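Local coordinates for SusD family protein (Bacteroides uniformis, PDB 7KV1), which probably binds beta-glucans at the bacterial cell surface, as a SusD-like glycan-binding protein built largely of tetratricopeptide-type helices, at residues 235-240 with 250-255; 243-248 with 419-424; 450-455 with 483-488. One frame throughout, in Å; residues are numbered along the deposited sequence.

Contact 1 of 3, residues 235-240 with 250-255; sequences MVYAEM and FSKALG. With EDO (1,2-ethanediol), chain D.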
ATOM      1  N   MET A 235       1.753   5.249 -11.342  1.00 19.08           N
ATOM      2  CA  MET A 235       1.810   5.362  -9.863  1.00 18.85           C
ATOM      3  C   MET A 235       2.824   4.348  -9.321  1.00 18.19           C
ATOM      4  O   MET A 235       3.567   4.677  -8.406  1.00 16.69           O
ATOM      5  CB  MET A 235       0.410   5.179  -9.265  1.00 18.42           C
ATOM      6  CG  MET A 235      -0.535   6.332  -9.665  1.00 18.82           C
ATOM      7  SD  MET A 235       0.046   7.983  -9.102  1.00 19.83           S
ATOM      8  CE  MET A 235      -0.188   7.890  -7.330  1.00 19.95           C
ATOM      9  N   VAL A 236       2.882   3.155  -9.883  1.00 18.82           N
ATOM     10  CA  VAL A 236       3.906   2.154  -9.460  1.00 18.05           C
ATOM     11  C   VAL A 236       5.287   2.713  -9.823  1.00 17.72           C
ATOM     12  O   VAL A 236       6.241   2.641  -9.002  1.00 17.82           O
ATOM     13  CB  VAL A 236       3.663   0.779 -10.102  1.00 18.29           C
ATOM     14  CG1 VAL A 236       4.813  -0.160  -9.756  1.00 18.46           C
ATOM     15  CG2 VAL A 236       2.338   0.177  -9.658  1.00 17.86           C
ATOM     16  N   TYR A 237       5.394   3.285 -11.021  1.00 17.68           N
ATOM     17  CA  TYR A 237       6.674   3.829 -11.537  1.00 18.32           C
ATOM     18  C   TYR A 237       7.170   4.886 -10.536  1.00 18.12           C
ATOM     19  O   TYR A 237       8.305   4.789 -10.096  1.00 16.84           O
ATOM     20  CB  TYR A 237       6.515   4.379 -12.955  1.00 17.87           C
ATOM     21  CG  TYR A 237       7.806   4.836 -13.580  1.00 17.73           C
ATOM     22  CD1 TYR A 237       8.620   3.928 -14.233  1.00 19.29           C
ATOM     23  CD2 TYR A 237       8.244   6.141 -13.484  1.00 18.19           C
ATOM     24  CE1 TYR A 237       9.807   4.306 -14.815  1.00 19.36           C
ATOM     25  CE2 TYR A 237       9.428   6.538 -14.063  1.00 19.03           C
ATOM     26  CZ  TYR A 237      10.190   5.630 -14.773  1.00 20.12           C
ATOM     27  OH  TYR A 237      11.368   5.995 -15.343  1.00 18.08           O
ATOM     28  N   ALA A 238       6.319   5.861 -10.203  1.00 17.60           N
ATOM     29  CA  ALA A 238       6.641   6.961  -9.281  1.00 17.08           C
ATOM     30  C   ALA A 238       7.025   6.353  -7.936  1.00 18.30           C
ATOM     31  O   ALA A 238       8.042   6.737  -7.389  1.00 17.80           O
ATOM     32  CB  ALA A 238       5.483   7.909  -9.154  1.00 18.82           C
ATOM     33  N   GLU A 239       6.219   5.427  -7.436  1.00 19.02           N
ATOM     34  CA  GLU A 239       6.452   4.779  -6.133  1.00 18.34           C
ATOM     35  C   GLU A 239       7.838   4.154  -6.109  1.00 18.50           C
ATOM     36  O   GLU A 239       8.584   4.398  -5.144  1.00 19.47           O
ATOM     37  CB  GLU A 239       5.392   3.704  -5.878  1.00 19.06           C
ATOM     38  CG  GLU A 239       5.649   2.958  -4.582  1.00 20.03           C
ATOM     39  CD  GLU A 239       4.541   1.999  -4.253  1.00 21.05           C
ATOM     40  OE1 GLU A 239       3.352   2.429  -4.329  1.00 20.55           O
ATOM     41  OE2 GLU A 239       4.867   0.844  -3.934  1.00 22.73           O
ATOM     42  N   MET A 240       8.180   3.381  -7.138  1.00 17.02           N
ATOM     43  CA  MET A 240       9.460   2.654  -7.132  1.00 19.43           C
ATOM     44  C   MET A 240      10.624   3.633  -7.258  1.00 18.27           C
ATOM     45  O   MET A 240      11.625   3.469  -6.530  1.00 17.81           O
ATOM     46  CB  MET A 240       9.498   1.647  -8.277  1.00 19.72           C
ATOM     47  CG  MET A 240       8.567   0.505  -8.028  1.00 21.74           C
ATOM     48  SD  MET A 240       8.727  -0.813  -9.263  1.00 25.14           S
ATOM     49  CE  MET A 240      10.494  -1.126  -9.278  1.00 28.94           C
ATOM     50  N   PHE A 250      13.639  10.861 -11.803  1.00 18.80           N
ATOM     51  CA  PHE A 250      12.684  11.794 -11.156  1.00 20.75           C
ATOM     52  C   PHE A 250      11.907  12.576 -12.223  1.00 20.91           C
ATOM     53  O   PHE A 250      10.695  12.681 -12.138  1.00 19.70           O
ATOM     54  CB  PHE A 250      13.365  12.752 -10.180  1.00 22.75           C
ATOM     55  CG  PHE A 250      13.776  12.168  -8.854  1.00 23.25           C
ATOM     56  CD1 PHE A 250      13.544  10.837  -8.530  1.00 23.69           C
ATOM     57  CD2 PHE A 250      14.422  12.963  -7.932  1.00 22.97           C
ATOM     58  CE1 PHE A 250      13.956  10.314  -7.319  1.00 23.36           C
ATOM     59  CE2 PHE A 250      14.838  12.442  -6.714  1.00 24.62           C
ATOM     60  CZ  PHE A 250      14.619  11.111  -6.415  1.00 23.47           C
ATOM     61  N   SER A 251      12.600  13.138 -13.214  1.00 22.42           N
ATOM     62  CA  SER A 251      11.953  13.920 -14.304  1.00 23.40           C
ATOM     63  C   SER A 251      10.942  13.065 -15.082  1.00 20.83           C
ATOM     64  O   SER A 251       9.859  13.556 -15.422  1.00 19.78           O
ATOM     65  CB  SER A 251      13.003  14.511 -15.215  1.00 24.25           C
ATOM     66  OG  SER A 251      13.758  15.456 -14.465  1.00 33.62           O
ATOM     67  N   LYS A 252      11.286  11.834 -15.426  1.00 21.45           N
ATOM     68  CA  LYS A 252      10.340  10.960 -16.145  1.00 21.84           C
ATOM     69  C   LYS A 252       9.139  10.685 -15.235  1.00 22.89           C
ATOM     70  O   LYS A 252       8.004  10.747 -15.719  1.00 22.02           O
ATOM     71  CB  LYS A 252      11.064   9.686 -16.558  1.00 25.09           C
ATOM     72  CG  LYS A 252      10.341   8.817 -17.552  1.00 26.98           C
ATOM     73  CD  LYS A 252      11.329   7.893 -18.241  1.00 29.36           C
ATOM     74  CE  LYS A 252      10.668   6.705 -18.887  1.00 32.59           C
ATOM     75  NZ  LYS A 252      11.674   5.718 -19.339  1.00 30.94           N
ATOM     76  N   ALA A 253       9.357  10.346 -13.958  1.00 19.54           N
ATOM     77  CA  ALA A 253       8.230  10.056 -13.045  1.00 18.94           C
ATOM     78  C   ALA A 253       7.322  11.292 -12.959  1.00 19.33           C
ATOM     79  O   ALA A 253       6.052  11.148 -12.991  1.00 18.52           O
ATOM     80  CB  ALA A 253       8.736   9.622 -11.700  1.00 17.57           C
ATOM     81  N   LEU A 254       7.934  12.471 -12.860  1.00 17.72           N
ATOM     82  CA  LEU A 254       7.191  13.764 -12.814  1.00 18.81           C
ATOM     83  C   LEU A 254       6.336  13.908 -14.062  1.00 19.09           C
ATOM     84  O   LEU A 254       5.154  14.199 -13.938  1.00 19.86           O
ATOM     85  CB  LEU A 254       8.194  14.898 -12.710  1.00 18.62           C
ATOM     86  CG  LEU A 254       7.610  16.303 -12.638  1.00 19.40           C
ATOM     87  CD1 LEU A 254       6.489  16.349 -11.603  1.00 18.89           C
ATOM     88  CD2 LEU A 254       8.728  17.278 -12.285  1.00 20.91           C
ATOM     89  N   GLY A 255       6.919  13.650 -15.229  1.00 22.72           N
ATOM     90  CA  GLY A 255       6.196  13.652 -16.517  1.00 22.20           C
ATOM     91  C   GLY A 255       4.955  12.787 -16.441  1.00 21.79           C
ATOM     92  O   GLY A 255       3.871  13.264 -16.824  1.00 21.03           O
TER
HETATM   93  C1  EDO D 602       4.662  -2.294  -1.853  1.00 27.41           C
HETATM   94  O1  EDO D 602       3.790  -3.382  -2.114  1.00 27.28           O
HETATM   95  C2  EDO D 602       3.938  -1.043  -1.527  1.00 28.52           C
HETATM   96  O2  EDO D 602       3.129  -0.594  -2.612  1.00 27.09           O

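Contact 2 of 3, residues 243-248 with 419-424; sequences YQNDES and SLRTGG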
ATOM      1  N   TYR A 243      11.096   5.341  -3.964  1.00 16.97           N
ATOM      2  CA  TYR A 243      11.537   4.447  -2.871  1.00 16.75           C
ATOM      3  C   TYR A 243      13.022   4.165  -3.073  1.00 17.48           C
ATOM      4  O   TYR A 243      13.721   4.003  -2.127  1.00 18.41           O
ATOM      5  CB  TYR A 243      10.729   3.147  -2.803  1.00 16.28           C
ATOM      6  CG  TYR A 243      10.956   2.456  -1.482  1.00 16.42           C
ATOM      7  CD1 TYR A 243      10.405   2.958  -0.321  1.00 16.92           C
ATOM      8  CD2 TYR A 243      11.734   1.303  -1.376  1.00 17.48           C
ATOM      9  CE1 TYR A 243      10.661   2.377   0.907  1.00 18.05           C
ATOM     10  CE2 TYR A 243      11.962   0.678  -0.164  1.00 17.12           C
ATOM     11  CZ  TYR A 243      11.422   1.222   0.994  1.00 18.94           C
ATOM     12  OH  TYR A 243      11.666   0.650   2.212  1.00 18.43           O
ATOM     13  N   GLN A 244      13.476   4.099  -4.314  1.00 17.38           N
ATOM     14  CA  GLN A 244      14.902   3.838  -4.633  1.00 18.35           C
ATOM     15  C   GLN A 244      15.737   5.102  -4.435  1.00 18.10           C
ATOM     16  O   GLN A 244      16.956   4.942  -4.403  1.00 18.85           O
ATOM     17  CB  GLN A 244      15.040   3.368  -6.091  1.00 16.60           C
ATOM     18  CG  GLN A 244      16.422   2.932  -6.541  1.00 16.41           C
ATOM     19  CD  GLN A 244      17.028   1.794  -5.765  1.00 20.03           C
ATOM     20  OE1 GLN A 244      16.398   1.173  -4.901  1.00 19.50           O
ATOM     21  NE2 GLN A 244      18.302   1.552  -6.055  1.00 19.49           N
ATOM     22  N   ASN A 245      15.114   6.288  -4.456  1.00 19.53           N
ATOM     23  CA  ASN A 245      15.790   7.615  -4.499  1.00 20.27           C
ATOM     24  C   ASN A 245      16.551   7.669  -5.835  1.00 21.95           C
ATOM     25  O   ASN A 245      17.690   8.152  -5.871  1.00 20.99           O
ATOM     26  CB  ASN A 245      16.662   7.867  -3.248  1.00 20.64           C
ATOM     27  CG  ASN A 245      15.839   8.306  -2.051  1.00 19.15           C
ATOM     28  OD1 ASN A 245      15.149   9.320  -2.122  1.00 19.35           O
ATOM     29  ND2 ASN A 245      15.809   7.494  -1.000  1.00 16.24           N
ATOM     30  N   ASP A 246      15.957   7.137  -6.907  1.00 21.23           N
ATOM     31  CA  ASP A 246      16.632   7.054  -8.220  1.00 21.10           C
ATOM     32  C   ASP A 246      16.501   8.416  -8.920  1.00 21.86           C
ATOM     33  O   ASP A 246      15.581   8.586  -9.719  1.00 21.85           O
ATOM     34  CB  ASP A 246      16.051   5.902  -9.051  1.00 21.19           C
ATOM     35  CG  ASP A 246      16.662   5.777 -10.429  1.00 21.35           C
ATOM     36  OD1 ASP A 246      17.594   6.561 -10.733  1.00 19.95           O
ATOM     37  OD2 ASP A 246      16.180   4.907 -11.186  1.00 21.88           O
ATOM     38  N   GLU A 247      17.396   9.343  -8.637  1.00 23.33           N
ATOM     39  CA  GLU A 247      17.346  10.719  -9.206  1.00 26.19           C
ATOM     40  C   GLU A 247      17.324  10.691 -10.737  1.00 23.23           C
ATOM     41  O   GLU A 247      16.677  11.555 -11.313  1.00 20.93           O
ATOM     42  CB  GLU A 247      18.560  11.512  -8.770  1.00 30.57           C
ATOM     43  CG  GLU A 247      18.690  11.648  -7.276  1.00 40.66           C
ATOM     44  CD  GLU A 247      19.922  12.460  -6.953  1.00 47.76           C
ATOM     45  OE1 GLU A 247      20.055  13.551  -7.569  1.00 57.62           O
ATOM     46  OE2 GLU A 247      20.771  11.966  -6.170  1.00 58.32           O
ATOM     47  N   SER A 248      17.999   9.735 -11.366  1.00 20.74           N
ATOM     48  CA  SER A 248      18.051   9.604 -12.843  1.00 23.10           C
ATOM     49  C   SER A 248      16.638   9.505 -13.413  1.00 23.17           C
ATOM     50  O   SER A 248      16.464   9.859 -14.596  1.00 22.88           O
ATOM     51  CB  SER A 248      18.919   8.461 -13.319  1.00 19.94           C
ATOM     52  OG  SER A 248      18.236   7.237 -13.209  1.00 18.97           O
ATOM     53  N   SER A 419       8.806  17.620  -8.459  1.00 20.11           N
ATOM     54  CA  SER A 419       9.094  18.970  -8.986  1.00 20.30           C
ATOM     55  C   SER A 419      10.154  19.598  -8.080  1.00 21.98           C
ATOM     56  O   SER A 419      11.231  20.027  -8.590  1.00 20.51           O
ATOM     57  CB  SER A 419       7.835  19.798  -9.068  1.00 21.28           C
ATOM     58  OG  SER A 419       8.123  21.153  -9.320  1.00 19.59           O
ATOM     59  N   LEU A 420       9.911  19.626  -6.770  1.00 20.34           N
ATOM     60  CA  LEU A 420      10.881  20.265  -5.860  1.00 22.44           C
ATOM     61  C   LEU A 420      12.222  19.548  -5.955  1.00 23.97           C
ATOM     62  O   LEU A 420      13.227  20.234  -5.819  1.00 23.37           O
ATOM     63  CB  LEU A 420      10.334  20.288  -4.438  1.00 22.42           C
ATOM     64  CG  LEU A 420       9.069  21.127  -4.272  1.00 23.75           C
ATOM     65  CD1 LEU A 420       8.452  20.866  -2.916  1.00 24.83           C
ATOM     66  CD2 LEU A 420       9.350  22.607  -4.502  1.00 23.21           C
ATOM     67  N   ARG A 421      12.269  18.237  -6.176  1.00 21.26           N
ATOM     68  CA  ARG A 421      13.598  17.567  -6.128  1.00 22.27           C
ATOM     69  C   ARG A 421      14.278  17.589  -7.503  1.00 22.53           C
ATOM     70  O   ARG A 421      15.352  16.997  -7.609  1.00 23.27           O
ATOM     71  CB  ARG A 421      13.498  16.151  -5.567  1.00 22.00           C
ATOM     72  CG  ARG A 421      12.935  16.098  -4.163  1.00 20.97           C
ATOM     73  CD  ARG A 421      12.651  14.714  -3.647  1.00 20.40           C
ATOM     74  NE  ARG A 421      13.844  13.907  -3.507  1.00 19.48           N
ATOM     75  CZ  ARG A 421      13.838  12.604  -3.213  1.00 19.55           C
ATOM     76  NH1 ARG A 421      12.697  11.947  -3.008  1.00 17.64           N
ATOM     77  NH2 ARG A 421      14.982  11.964  -3.131  1.00 19.32           N
ATOM     78  N   THR A 422      13.705  18.236  -8.516  1.00 23.43           N
ATOM     79  CA  THR A 422      14.354  18.403  -9.838  1.00 25.54           C
ATOM     80  C   THR A 422      14.531  19.906 -10.119  1.00 27.30           C
ATOM     81  O   THR A 422      14.525  20.290 -11.289  1.00 27.40           O
ATOM     82  CB  THR A 422      13.551  17.653 -10.909  1.00 23.98           C
ATOM     83  OG1 THR A 422      12.224  18.161 -10.929  1.00 24.22           O
ATOM     84  CG2 THR A 422      13.486  16.156 -10.680  1.00 26.23           C
ATOM     85  N   GLY A 423      14.580  20.726  -9.066  1.00 28.13           N
ATOM     86  CA  GLY A 423      14.869  22.170  -9.139  1.00 27.29           C
ATOM     87  C   GLY A 423      13.620  23.026  -9.263  1.00 27.16           C
ATOM     88  O   GLY A 423      13.788  24.187  -9.539  1.00 26.82           O
ATOM     89  N   GLY A 424      12.406  22.486  -9.086  1.00 23.16           N
ATOM     90  CA  GLY A 424      11.154  23.236  -9.290  1.00 23.50           C
ATOM     91  C   GLY A 424      10.948  24.313  -8.246  1.00 22.70           C
ATOM     92  O   GLY A 424      11.534  24.248  -7.124  1.00 24.80           O
TER
HETATM   93  O   HOH W   1      12.442   9.339  -1.847  1.00 17.09           O

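Contact 3 of 3, residues 450-455 with 483-488; sequences TVDDVL and ASNKAT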
ATOM      1  N   THR A 450       7.959  23.399   0.460  1.00 21.11           N
ATOM      2  CA  THR A 450       9.247  22.695   0.538  1.00 21.23           C
ATOM      3  C   THR A 450       9.005  21.179   0.503  1.00 19.61           C
ATOM      4  O   THR A 450       7.866  20.719   0.709  1.00 18.22           O
ATOM      5  CB  THR A 450      10.001  23.013   1.837  1.00 22.78           C
ATOM      6  OG1 THR A 450       9.238  22.381   2.860  1.00 21.80           O
ATOM      7  CG2 THR A 450      10.178  24.498   2.096  1.00 24.55           C
ATOM      8  N   VAL A 451      10.052  20.407   0.249  1.00 19.45           N
ATOM      9  CA  VAL A 451       9.902  18.927   0.202  1.00 22.21           C
ATOM     10  C   VAL A 451       9.405  18.418   1.567  1.00 21.29           C
ATOM     11  O   VAL A 451       8.531  17.520   1.567  1.00 20.25           O
ATOM     12  CB  VAL A 451      11.184  18.223  -0.250  1.00 24.01           C
ATOM     13  CG1 VAL A 451      10.977  16.718  -0.292  1.00 27.85           C
ATOM     14  CG2 VAL A 451      11.574  18.715  -1.619  1.00 30.13           C
ATOM     15  N   ASP A 452       9.839  19.016   2.678  1.00 21.22           N
ATOM     16  CA  ASP A 452       9.365  18.605   4.027  1.00 20.44           C
ATOM     17  C   ASP A 452       7.859  18.835   4.177  1.00 21.32           C
ATOM     18  O   ASP A 452       7.181  17.960   4.743  1.00 15.90           O
ATOM     19  CB  ASP A 452      10.094  19.286   5.176  1.00 24.58           C
ATOM     20  CG  ASP A 452       9.835  18.502   6.476  1.00 27.19           C
ATOM     21  OD1 ASP A 452      10.103  17.265   6.528  1.00 24.72           O
ATOM     22  OD2 ASP A 452       9.285  19.094   7.371  1.00 26.49           O
ATOM     23  N   ASP A 453       7.329  19.938   3.640  1.00 19.69           N
ATOM     24  CA  ASP A 453       5.864  20.187   3.642  1.00 19.70           C
ATOM     25  C   ASP A 453       5.147  19.027   2.934  1.00 18.47           C
ATOM     26  O   ASP A 453       4.066  18.639   3.406  1.00 18.69           O
ATOM     27  CB  ASP A 453       5.499  21.506   2.947  1.00 21.38           C
ATOM     28  CG  ASP A 453       6.027  22.758   3.638  1.00 26.55           C
ATOM     29  OD1 ASP A 453       6.059  22.747   4.897  1.00 25.51           O
ATOM     30  OD2 ASP A 453       6.407  23.754   2.905  1.00 26.71           O
ATOM     31  N   VAL A 454       5.658  18.576   1.784  1.00 17.11           N
ATOM     32  CA  VAL A 454       5.019  17.465   1.020  1.00 16.96           C
ATOM     33  C   VAL A 454       5.040  16.207   1.902  1.00 16.83           C
ATOM     34  O   VAL A 454       3.997  15.563   2.045  1.00 19.08           O
ATOM     35  CB  VAL A 454       5.674  17.229  -0.342  1.00 16.99           C
ATOM     36  CG1 VAL A 454       4.950  16.134  -1.121  1.00 17.22           C
ATOM     37  CG2 VAL A 454       5.758  18.513  -1.143  1.00 19.52           C
ATOM     38  N   LEU A 455       6.174  15.858   2.511  1.00 18.35           N
ATOM     39  CA  LEU A 455       6.222  14.654   3.380  1.00 17.98           C
ATOM     40  C   LEU A 455       5.214  14.799   4.527  1.00 19.23           C
ATOM     41  O   LEU A 455       4.548  13.783   4.916  1.00 18.25           O
ATOM     42  CB  LEU A 455       7.661  14.460   3.880  1.00 19.72           C
ATOM     43  CG  LEU A 455       8.709  14.276   2.793  1.00 18.73           C
ATOM     44  CD1 LEU A 455      10.056  14.096   3.434  1.00 19.84           C
ATOM     45  CD2 LEU A 455       8.372  13.090   1.873  1.00 19.10           C
ATOM     46  N   ALA A 483      13.295  15.903  10.931  1.00 22.38           N
ATOM     47  CA  ALA A 483      13.486  14.749  11.829  1.00 24.24           C
ATOM     48  C   ALA A 483      12.168  13.965  11.948  1.00 22.74           C
ATOM     49  O   ALA A 483      12.212  12.720  11.930  1.00 25.15           O
ATOM     50  CB  ALA A 483      14.039  15.219  13.153  1.00 24.29           C
ATOM     51  N   SER A 484      11.031  14.653  12.003  1.00 20.57           N
ATOM     52  CA  SER A 484       9.705  14.024  12.204  1.00 22.86           C
ATOM     53  C   SER A 484       9.309  13.219  10.952  1.00 20.56           C
ATOM     54  O   SER A 484       8.395  12.406  11.056  1.00 21.57           O
ATOM     55  CB  SER A 484       8.679  15.078  12.576  1.00 25.50           C
ATOM     56  OG  SER A 484       8.390  15.902  11.458  1.00 31.05           O
ATOM     57  N   ASN A 485      10.020  13.379   9.825  1.00 17.77           N
ATOM     58  CA  ASN A 485       9.646  12.772   8.522  1.00 17.87           C
ATOM     59  C   ASN A 485      10.728  11.787   8.079  1.00 18.85           C
ATOM     60  O   ASN A 485      10.626  11.290   6.937  1.00 19.78           O
ATOM     61  CB  ASN A 485       9.332  13.877   7.520  1.00 18.84           C
ATOM     62  CG  ASN A 485       7.952  14.460   7.748  1.00 17.85           C
ATOM     63  OD1 ASN A 485       7.024  13.753   8.158  1.00 18.77           O
ATOM     64  ND2 ASN A 485       7.799  15.740   7.493  1.00 18.32           N
ATOM     65  N   LYS A 486      11.663  11.423   8.965  1.00 17.32           N
ATOM     66  CA  LYS A 486      12.715  10.432   8.621  1.00 19.69           C
ATOM     67  C   LYS A 486      12.663   9.247   9.578  1.00 18.53           C
ATOM     68  O   LYS A 486      12.589   9.486  10.771  1.00 17.20           O
ATOM     69  CB  LYS A 486      14.113  11.068   8.644  1.00 23.79           C
ATOM     70  CG  LYS A 486      14.313  12.170   7.630  1.00 28.10           C
ATOM     71  CD  LYS A 486      15.607  12.926   7.854  1.00 33.00           C
ATOM     72  CE  LYS A 486      16.837  12.081   7.625  1.00 37.51           C
ATOM     73  NZ  LYS A 486      17.791  12.778   6.724  1.00 45.92           N
ATOM     74  N   ALA A 487      12.825   8.024   9.051  1.00 17.17           N
ATOM     75  CA  ALA A 487      12.767   6.761   9.822  1.00 17.57           C
ATOM     76  C   ALA A 487      13.692   6.813  11.054  1.00 19.84           C
ATOM     77  O   ALA A 487      13.205   6.431  12.151  1.00 16.93           O
ATOM     78  CB  ALA A 487      13.077   5.564   8.954  1.00 17.61           C
ATOM     79  N   THR A 488      14.965   7.201  10.905  1.00 17.94           N
ATOM     80  CA  THR A 488      15.957   7.090  12.010  1.00 19.32           C
ATOM     81  C   THR A 488      15.579   7.964  13.207  1.00 19.79           C
ATOM     82  O   THR A 488      16.027   7.634  14.327  1.00 22.64           O
ATOM     83  CB  THR A 488      17.391   7.422  11.569  1.00 20.39           C
ATOM     84  OG1 THR A 488      17.417   8.694  10.909  1.00 21.18           O
ATOM     85  CG2 THR A 488      17.947   6.356  10.657  1.00 21.11           C
TER

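Contact 1 of 3, residues 235-240 with 250-255
Y237 makes the largest share of this contact, its ring edge meeting A253 and its hydroxyl K252 of the facing helix. With CG anti to the backbone N (chi1 -175°), the ring reaches across the gap between the helices. It presents an edge: A253 CA lies in the ring plane, the backbone N of A253 is 3.8 Å from Y237 CE2, and the methyl CB of A253 is 3.9 Å from Y237 CD2. Beyond the ring, the hydroxyl meets the extended chain of K252 at about a right angle, Y237 OH coming to 3.5 Å from K252 CD. That touch is packing against the aliphatic chain; the polar ends turn to E197, whose OE2 takes a hydrogen bond from Y237 OH and a salt bridge from K252 NZ, drawing the two side chains to one carboxylate.

A238, next in the chain, is where the backbones come closest, its CA 5.1 Å from A253 CA. The same CA lies 4.2 Å from A253 CB, so this packing is of backbone against methyl. E239 turns to another side of its helix and binds an ethanediol, probably from the crystallisation liquor, whose O2 donates to E239 OE2 at 2.6 Å. N157 also bonds OE2, while Y406 bonds OE1.

The short axes approach to 9.3 Å with their N-to-C directions 150° apart, the geometry of an antiparallel helical hairpin joining helices 230-244 and 250-262. Around the hairpin, helix 185-201 packs on Y237 through I193 and L196, helix 138-162 covers V236 and M240, helix 408-420 touches M235 and A238, and strand 403-407 supplies Y406 beside E239.

Contact 2 of 3, residues 243-248 with 419-424
The R421 guanidinium meets the N245 amide at its edge. N245 OD1 lies close to the guanidinium plane and accepts from R421 NH2 at 2.8 Å, with a nearly straight N-H...O angle of 167°. Water 1 lies in that plane too, accepting from R421 NH1 at 2.9 Å and donating to N245 OD1 at 2.7 Å. Both terminal nitrogens therefore serve one amide oxygen, one directly and one through water, which would restrain the guanidinium's rotation. The CZ end of F250 stands over one face at NH2, its ring steeply inclined and not stacked. The amide is turned 59° from the guanidinium plane, and NH2 is tilted from the carbonyl plane, so this is not a flat two-bond pairing.

R421 spans the gap by bending at chi3 (64°), and its NH1 also forms a salt bridge with E417 of helix 408-420. At the other end, N245 ND2 donates to the R474 carbonyl, so the amide has partners on both its atoms. E247 may add a weak electrostatic pull, with OE2 6.5 Å from R421 NH2, too far for a salt bridge.

Each backbone turns sharply here. After N245 the chain passes through an inverse gamma turn centred on D246, whose OD1 accepts from S248 OG at 2.6 Å. In the other segment a type I turn runs from L420 to G423, and S419 O receives T422 N at 3.1 Å and G424 N at 2.8 Å.

N245, with positive phi and two bonds back into the last turn, completes a Schellman motif ending helix 230-244. The contact thus ties that helix terminus to the end of helix 408-420, a surface junction between helices distant in sequence within this predominantly helical SusD-type protein.

Contact 3 of 3, residues 450-455 with 483-488
L455 and N485 mark the closest backbone approach, their CA atoms 6.5 Å apart, where the first turn of helix 451-461 faces N485. N485 directs its side chain from the backbone toward that turn. Its ND2 donates to D452 OD1 at 2.9 Å, and the N-H...O angle of 178° makes the bond essentially straight. The hydrogen bond lies in the amide plane but comes down on OD1 from above the carboxylate, 42° out of its plane. D452 CG, anti to its own N, brings the carboxylate round to this side of the helix.

Against one face of the amide, L455 CB packs 3.8 Å from N485 ND2, and L455 CD1 reaches 4.2 Å from N485 CB. The start of the helix is secured separately by a capping box: T450 N donates to D453 OD2 at 2.9 Å, and D453 N to T450 OG1 at 3.2 Å.

The amide is used at both ends. ND2 also donates to T456 OG1, and OD1 accepts from R468 NH1, which holds its orientation and satisfies a buried polar group. With an alanine here, D452 OD1 would probably lose one of its donors, R468 its acceptor, and a gap would open beside L455 CB.

D452 OD1 has its strongest partner in S482 N; two N-H donors and the nearby helix N-terminus would be expected to stabilise its negative charge, making the contact a neutral amide bridging the D452 carboxylate and the cationic R468.

How the contacts relate
Contacts 1 and 2 have centres about 9 Å apart and share helix 230-244. They touch through F250 and L254: F250 CB lies 3.4 Å from T422 CG2, and L254 CD2 is 3.7 Å from S419 CA. Contact 2 in turn packs on contact 3, with L420 CB 3.5 Å from V451 CG2; their centres are about 15 Å apart. Contacts 1 and 3 do not touch, their nearest atoms lying about 9 Å apart, so 243-248 with 419-424 is the intermediate link. The cobalt hexammine pocket includes L260 and I261 from helix 250-262 of contact 1 and Y408, at the start of contact 2's helix 408-420.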